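Local coordinates for protein L544 (Acanthamoeba polyphaga mimivirus, PDB 4AMQ) that is a virion protein that probably acts as a metal-dependent nucleotidyl transferase, at residues Asp68-Val73 / Ala215-Pro220; Tyr103-Thr108 / Ile196-Tyr201. One frame throughout, in Å; residues are numbered along the deposited sequence.

Contact 1: Asp68-Val73 / Ala215-Pro220; sequences DIVNNV and AVRYKP. With MN (manganese (II) ion), chain C.
Asn72 and Arg217 meet through their side chains on one face of a parallel strand pair, 68-72 with 215-217, whose axes run 14° apart. From CB, which already lies 3.7 Å from Asn72 OD1, the Arg217 chain leaves with CG anti to the backbone N (chi1 -164°) and runs alongside the asparagine. Arg217 CD passes Asn72 OD1 at 3.8 Å, and a bend at chi3 then presents NE to it: the NE to OD1 hydrogen bond measures 2.9 Å and is nearly straight, at 170°. OD1 sits at the edge of the guanidinium, close to its plane, while the donor is tilted from the plane of the amide carbonyl. At the tip, Arg217 NH2 comes 4.2 Å from Val70 CG1.

Beside this pair the backbones are joined in the alternating pattern of parallel strands. Ala215 N bonds to Ile69 O and Asn71 N to Ala215 O, then Arg217 N to Asn71 O and Val73 N to Arg217 O. Val73 and Val216 cross at about a right angle, CG2 to CG1 3.8 Å, and Val73 CG2 also rests against Tyr218 CB; the phenol OH of that tyrosine is hydrogen-bonded to Val191 O.

At the start of 68-73, Asp68 OD1 holds a manganese ion at 2.3 Å, with Asp66 and Asp213 completing the protein ligands. Three carboxylates on adjacent strands, two of them in a DxD pair, are consistent with the metal site of a nucleotidyltransferase.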
loop_
_atom_site.group_PDB
_atom_site.type_symbol
_atom_site.label_atom_id
_atom_site.label_comp_id
_atom_site.label_asym_id
_atom_site.label_seq_id
_atom_site.Cartn_x
_atom_site.Cartn_y
_atom_site.Cartn_z
ATOM N N ASP A 68 -8.874 4.529 -0.814
ATOM C CA ASP A 68 -8.415 4.976 -2.125
ATOM C C ASP A 68 -9.428 5.949 -2.708
ATOM O O ASP A 68 -10.626 5.653 -2.762
ATOM C CB ASP A 68 -8.255 3.787 -3.080
ATOM C CG ASP A 68 -7.209 2.795 -2.608
ATOM O OD1 ASP A 68 -6.263 3.214 -1.909
ATOM O OD2 ASP A 68 -7.337 1.595 -2.935
ATOM N N ILE A 69 -8.954 7.110 -3.145
ATOM C CA ILE A 69 -9.850 8.114 -3.705
ATOM C C ILE A 69 -9.288 8.786 -4.950
ATOM O O ILE A 69 -8.089 9.080 -5.021
ATOM C CB ILE A 69 -10.207 9.188 -2.654
ATOM C CG1 ILE A 69 -11.062 8.567 -1.553
ATOM C CG2 ILE A 69 -10.944 10.354 -3.286
ATOM C CD1 ILE A 69 -11.622 9.565 -0.581
ATOM N N VAL A 70 -10.158 9.009 -5.935
ATOM C CA VAL A 70 -9.808 9.807 -7.101
ATOM C C VAL A 70 -10.402 11.205 -6.931
ATOM O O VAL A 70 -11.604 11.356 -6.717
ATOM C CB VAL A 70 -10.315 9.164 -8.413
ATOM C CG1 VAL A 70 -10.159 10.131 -9.588
ATOM C CG2 VAL A 70 -9.575 7.864 -8.688
ATOM N N ASN A 71 -9.549 12.219 -7.002
ATOM C CA ASN A 71 -9.988 13.606 -6.913
ATOM C C ASN A 71 -9.835 14.261 -8.285
ATOM O O ASN A 71 -8.720 14.446 -8.773
ATOM C CB ASN A 71 -9.161 14.358 -5.867
ATOM C CG ASN A 71 -9.899 15.547 -5.268
ATOM O OD1 ASN A 71 -11.122 15.667 -5.391
ATOM N ND2 ASN A 71 -9.158 16.426 -4.604
ATOM N N ASN A 72 -10.958 14.580 -8.921
ATOM C CA ASN A 72 -10.931 15.248 -10.220
ATOM C C ASN A 72 -11.045 16.756 -10.026
ATOM O O ASN A 72 -12.123 17.272 -9.745
ATOM C CB ASN A 72 -12.046 14.715 -11.125
ATOM C CG ASN A 72 -11.827 13.262 -11.526
ATOM O OD1 ASN A 72 -10.734 12.881 -11.944
ATOM N ND2 ASN A 72 -12.865 12.445 -11.389
ATOM N N VAL A 73 -9.923 17.458 -10.165
ATOM C CA VAL A 73 -9.846 18.849 -9.722
ATOM C C VAL A 73 -9.817 19.891 -10.842
ATOM O O VAL A 73 -9.901 21.089 -10.571
ATOM C CB VAL A 73 -8.649 19.074 -8.767
ATOM C CG1 VAL A 73 -8.716 18.090 -7.609
ATOM C CG2 VAL A 73 -7.329 18.935 -9.511
ATOM N N ALA A 215 -5.591 10.066 -5.592
ATOM C CA ALA A 215 -5.144 10.320 -6.958
ATOM C C ALA A 215 -5.730 11.635 -7.452
ATOM O O ALA A 215 -6.934 11.745 -7.675
ATOM C CB ALA A 215 -5.555 9.183 -7.869
ATOM N N VAL A 216 -4.875 12.634 -7.618
ATOM C CA VAL A 216 -5.325 13.956 -8.025
ATOM C C VAL A 216 -5.104 14.179 -9.520
ATOM O O VAL A 216 -3.971 14.315 -9.977
ATOM C CB VAL A 216 -4.611 15.055 -7.223
ATOM C CG1 VAL A 216 -5.083 16.428 -7.668
ATOM C CG2 VAL A 216 -4.850 14.856 -5.729
ATOM N N ARG A 217 -6.199 14.204 -10.275
ATOM C CA ARG A 217 -6.138 14.471 -11.708
ATOM C C ARG A 217 -6.358 15.955 -11.968
ATOM O O ARG A 217 -7.460 16.469 -11.775
ATOM C CB ARG A 217 -7.192 13.655 -12.460
ATOM C CG ARG A 217 -6.949 13.576 -13.963
ATOM C CD ARG A 217 -8.230 13.266 -14.724
ATOM N NE ARG A 217 -8.997 12.189 -14.103
ATOM C CZ ARG A 217 -8.837 10.898 -14.376
ATOM N NH1 ARG A 217 -7.930 10.511 -15.265
ATOM N NH2 ARG A 217 -9.585 9.993 -13.759
ATOM N N TYR A 218 -5.308 16.638 -12.409
ATOM C CA TYR A 218 -5.375 18.079 -12.630
ATOM C C TYR A 218 -5.347 18.456 -14.115
ATOM O O TYR A 218 -5.311 19.638 -14.458
ATOM C CB TYR A 218 -4.251 18.790 -11.869
ATOM C CG TYR A 218 -2.873 18.263 -12.188
ATOM C CD1 TYR A 218 -2.383 17.125 -11.558
ATOM C CD2 TYR A 218 -2.064 18.896 -13.123
ATOM C CE1 TYR A 218 -1.124 16.634 -11.849
ATOM C CE2 TYR A 218 -0.803 18.412 -13.420
ATOM C CZ TYR A 218 -0.340 17.281 -12.782
ATOM O OH TYR A 218 0.914 16.792 -13.070
ATOM N N LYS A 219 -5.360 17.449 -14.985
ATOM C CA LYS A 219 -5.513 17.662 -16.425
ATOM C C LYS A 219 -6.784 16.984 -16.929
ATOM O O LYS A 219 -7.198 15.959 -16.388
ATOM C CB LYS A 219 -4.317 17.112 -17.204
ATOM C CG LYS A 219 -3.053 17.952 -17.139
ATOM C CD LYS A 219 -2.213 17.729 -18.390
ATOM C CE LYS A 219 -0.724 17.875 -18.116
ATOM N NZ LYS A 219 -0.372 19.184 -17.514
ATOM N N PRO A 220 -7.402 17.549 -17.977
ATOM C CA PRO A 220 -8.628 16.982 -18.549
ATOM C C PRO A 220 -8.433 15.534 -18.996
ATOM O O PRO A 220 -7.388 15.211 -19.563
ATOM C CB PRO A 220 -8.891 17.876 -19.763
ATOM C CG PRO A 220 -8.216 19.164 -19.438
ATOM C CD PRO A 220 -6.987 18.782 -18.670
HETATM MN MN MN C . -4.310 2.134 -1.339
HETATM O O HOH W 1 -2.224 0.764 -0.757
#

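Contact 2: Tyr103-Thr108 / Ile196-Tyr201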
loop_
_atom_site.group_PDB
_atom_site.type_symbol
_atom_site.label_atom_id
_atom_site.label_comp_id
_atom_site.label_asym_id
_atom_site.label_seq_id
_atom_site.Cartn_x
_atom_site.Cartn_y
_atom_site.Cartn_z
ATOM N N TYR A 103 4.120 10.966 1.133
ATOM C CA TYR A 103 4.677 11.138 -0.203
ATOM C C TYR A 103 3.712 11.842 -1.135
ATOM O O TYR A 103 2.503 11.618 -1.084
ATOM C CB TYR A 103 5.033 9.791 -0.837
ATOM C CG TYR A 103 6.118 8.999 -0.145
ATOM C CD1 TYR A 103 7.395 9.521 0.022
ATOM C CD2 TYR A 103 5.870 7.709 0.306
ATOM C CE1 TYR A 103 8.389 8.786 0.644
ATOM C CE2 TYR A 103 6.855 6.969 0.924
ATOM C CZ TYR A 103 8.110 7.510 1.091
ATOM O OH TYR A 103 9.083 6.762 1.705
ATOM N N VAL A 104 4.264 12.690 -1.992
ATOM C CA VAL A 104 3.553 13.165 -3.166
ATOM C C VAL A 104 4.222 12.521 -4.370
ATOM O O VAL A 104 5.390 12.792 -4.659
ATOM C CB VAL A 104 3.609 14.695 -3.293
ATOM C CG1 VAL A 104 3.017 15.134 -4.623
ATOM C CG2 VAL A 104 2.869 15.349 -2.137
ATOM N N ILE A 105 3.490 11.650 -5.054
ATOM C CA ILE A 105 4.055 10.907 -6.172
ATOM C C ILE A 105 3.677 11.550 -7.495
ATOM O O ILE A 105 2.511 11.553 -7.884
ATOM C CB ILE A 105 3.584 9.446 -6.176
ATOM C CG1 ILE A 105 3.872 8.787 -4.826
ATOM C CG2 ILE A 105 4.254 8.677 -7.304
ATOM C CD1 ILE A 105 3.470 7.333 -4.766
ATOM N N CYS A 106 4.676 12.089 -8.182
ATOM C CA CYS A 106 4.465 12.746 -9.461
ATOM C C CYS A 106 5.777 12.775 -10.230
ATOM O O CYS A 106 6.775 13.309 -9.748
ATOM C CB CYS A 106 3.949 14.171 -9.242
ATOM S SG CYS A 106 3.349 15.006 -10.737
ATOM N N GLY A 107 5.777 12.192 -11.423
ATOM C CA GLY A 107 6.958 12.197 -12.268
ATOM C C GLY A 107 7.638 10.847 -12.362
ATOM O O GLY A 107 7.341 9.936 -11.592
ATOM N N THR A 108 8.550 10.714 -13.320
ATOM C CA THR A 108 9.309 9.481 -13.480
ATOM C C THR A 108 10.773 9.764 -13.789
ATOM O O THR A 108 11.112 10.816 -14.330
ATOM C CB THR A 108 8.727 8.584 -14.592
ATOM O OG1 THR A 108 8.656 9.319 -15.820
ATOM C CG2 THR A 108 7.337 8.088 -14.212
ATOM N N ILE A 196 -1.512 13.665 -13.572
ATOM C CA ILE A 196 -1.986 13.245 -12.260
ATOM C C ILE A 196 -0.856 13.151 -11.237
ATOM O O ILE A 196 0.282 12.841 -11.581
ATOM C CB ILE A 196 -2.695 11.879 -12.335
ATOM C CG1 ILE A 196 -3.140 11.435 -10.939
ATOM C CG2 ILE A 196 -1.780 10.838 -12.956
ATOM C CD1 ILE A 196 -3.594 9.997 -10.872
ATOM N N LEU A 197 -1.181 13.435 -9.980
ATOM C CA LEU A 197 -0.257 13.201 -8.877
ATOM C C LEU A 197 -0.963 12.426 -7.771
ATOM O O LEU A 197 -2.189 12.484 -7.645
ATOM C CB LEU A 197 0.327 14.516 -8.350
ATOM C CG LEU A 197 -0.620 15.573 -7.780
ATOM C CD1 LEU A 197 -0.955 15.269 -6.326
ATOM C CD2 LEU A 197 0.003 16.957 -7.899
ATOM N N LEU A 198 -0.191 11.685 -6.982
ATOM C CA LEU A 198 -0.765 10.868 -5.918
ATOM C C LEU A 198 -0.341 11.389 -4.554
ATOM O O LEU A 198 0.855 11.555 -4.296
ATOM C CB LEU A 198 -0.332 9.404 -6.067
ATOM C CG LEU A 198 -0.883 8.398 -5.052
ATOM C CD1 LEU A 198 -2.357 8.143 -5.310
ATOM C CD2 LEU A 198 -0.109 7.088 -5.104
ATOM N N LEU A 199 -1.321 11.659 -3.696
ATOM C CA LEU A 199 -1.053 12.047 -2.317
ATOM C C LEU A 199 -1.137 10.815 -1.419
ATOM O O LEU A 199 -2.195 10.192 -1.307
ATOM C CB LEU A 199 -2.058 13.102 -1.848
ATOM C CG LEU A 199 -2.159 14.399 -2.656
ATOM C CD1 LEU A 199 -3.292 15.280 -2.138
ATOM C CD2 LEU A 199 -0.839 15.153 -2.639
ATOM N N GLN A 200 -0.027 10.454 -0.786
ATOM C CA GLN A 200 -0.023 9.299 0.108
ATOM C C GLN A 200 -0.038 9.719 1.571
ATOM O O GLN A 200 0.985 10.112 2.132
ATOM C CB GLN A 200 1.161 8.377 -0.177
ATOM C CG GLN A 200 0.984 7.546 -1.440
ATOM C CD GLN A 200 2.063 6.498 -1.604
ATOM O OE1 GLN A 200 3.182 6.662 -1.120
ATOM N NE2 GLN A 200 1.729 5.408 -2.284
ATOM N N TYR A 201 -1.212 9.630 2.181
ATOM C CA TYR A 201 -1.390 10.042 3.563
ATOM C C TYR A 201 -1.368 8.841 4.495
ATOM O O TYR A 201 -1.656 7.713 4.089
ATOM C CB TYR A 201 -2.744 10.741 3.745
ATOM C CG TYR A 201 -2.898 12.118 3.124
ATOM C CD1 TYR A 201 -2.473 13.256 3.797
ATOM C CD2 TYR A 201 -3.522 12.282 1.892
ATOM C CE1 TYR A 201 -2.634 14.515 3.250
ATOM C CE2 TYR A 201 -3.690 13.542 1.334
ATOM C CZ TYR A 201 -3.245 14.655 2.019
ATOM O OH TYR A 201 -3.408 15.912 1.474
#
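Tyr103 and Gln200 face each other as a hydrogen-bonded pair of two antiparallel strands, 103-108 and 196-201, whose axes approach to 4.6 Å. Among the backbone bonds, Gln200 N gives to Tyr103 O, while the return bond from Tyr103 N to Gln200 O is weak. Ile105 and Leu198 exchange two bonds: Ile105 N to Leu198 O is 2.7 Å and Leu198 N to Ile105 O 2.9 Å. Val104 CA, between the pairs, points its hydrogen at Leu198 O, and Leu197 CA, beyond them, at Ile105 O.

Polar and aromatic groups meet on the face carrying Tyr103, Ile105, Leu198 and Gln200. Gln200 OE1 approaches the ring edge near its plane, 3.2 Å from Tyr103 CD2, with ring and amide planes 48° apart. The glutamine chain is extended beyond CG, which carries its amide out from the sheet to the level of the Ile105 tip, whose CD1 lies 3.6 Å from Gln200 CD.

Apolar contacts line both faces. Ile105 CD1 also meets Leu198 CD2, at 3.6 Å, so this methyl touches both the leucine and the amide. On the other face Val104 and Leu199 lie side by side, CG2 to CD2 3.7 Å, and Cys106 CB packs on Leu197 CB at the same separation. With SG anti to the backbone N (chi1 -169°), the sulfur lies alongside Leu197 CB and the carbonyl of Ile196.

Strand 164-167 pairs with the edge of 103-108 opposite 196-201, where Arg166 makes a cation-pi contact with Tyr103. Strand 209-217 borders 196-201 across the sheet, and helix 187-192 covers Val104 and Cys106 through Phe187 and Val190.

Overall arrangement
Both contacts belong to one mixed six-stranded sheet of the nucleotidyltransferase domain, their centres 11 Å apart. Strands 66-72, 209-217, 196-204 and 99-108 lie in that order across it, so contact 1 and contact 2 are two seams with one between them, that of 209-217 with 196-204. There Val216 N lies 2.7 Å from Leu197 O, a probable hydrogen bond, and Ala215 CB packs on Ile196 CD1. Along the chain contact 2 is nested inside the loop closed by contact 1. Strands 66-72 and 99-108 thus flank the consecutive strands 196-204 and 209-217 beside the manganese, which Asp68 binds and the Gln200 side chain approaches to about 7 Å at its nearest atom.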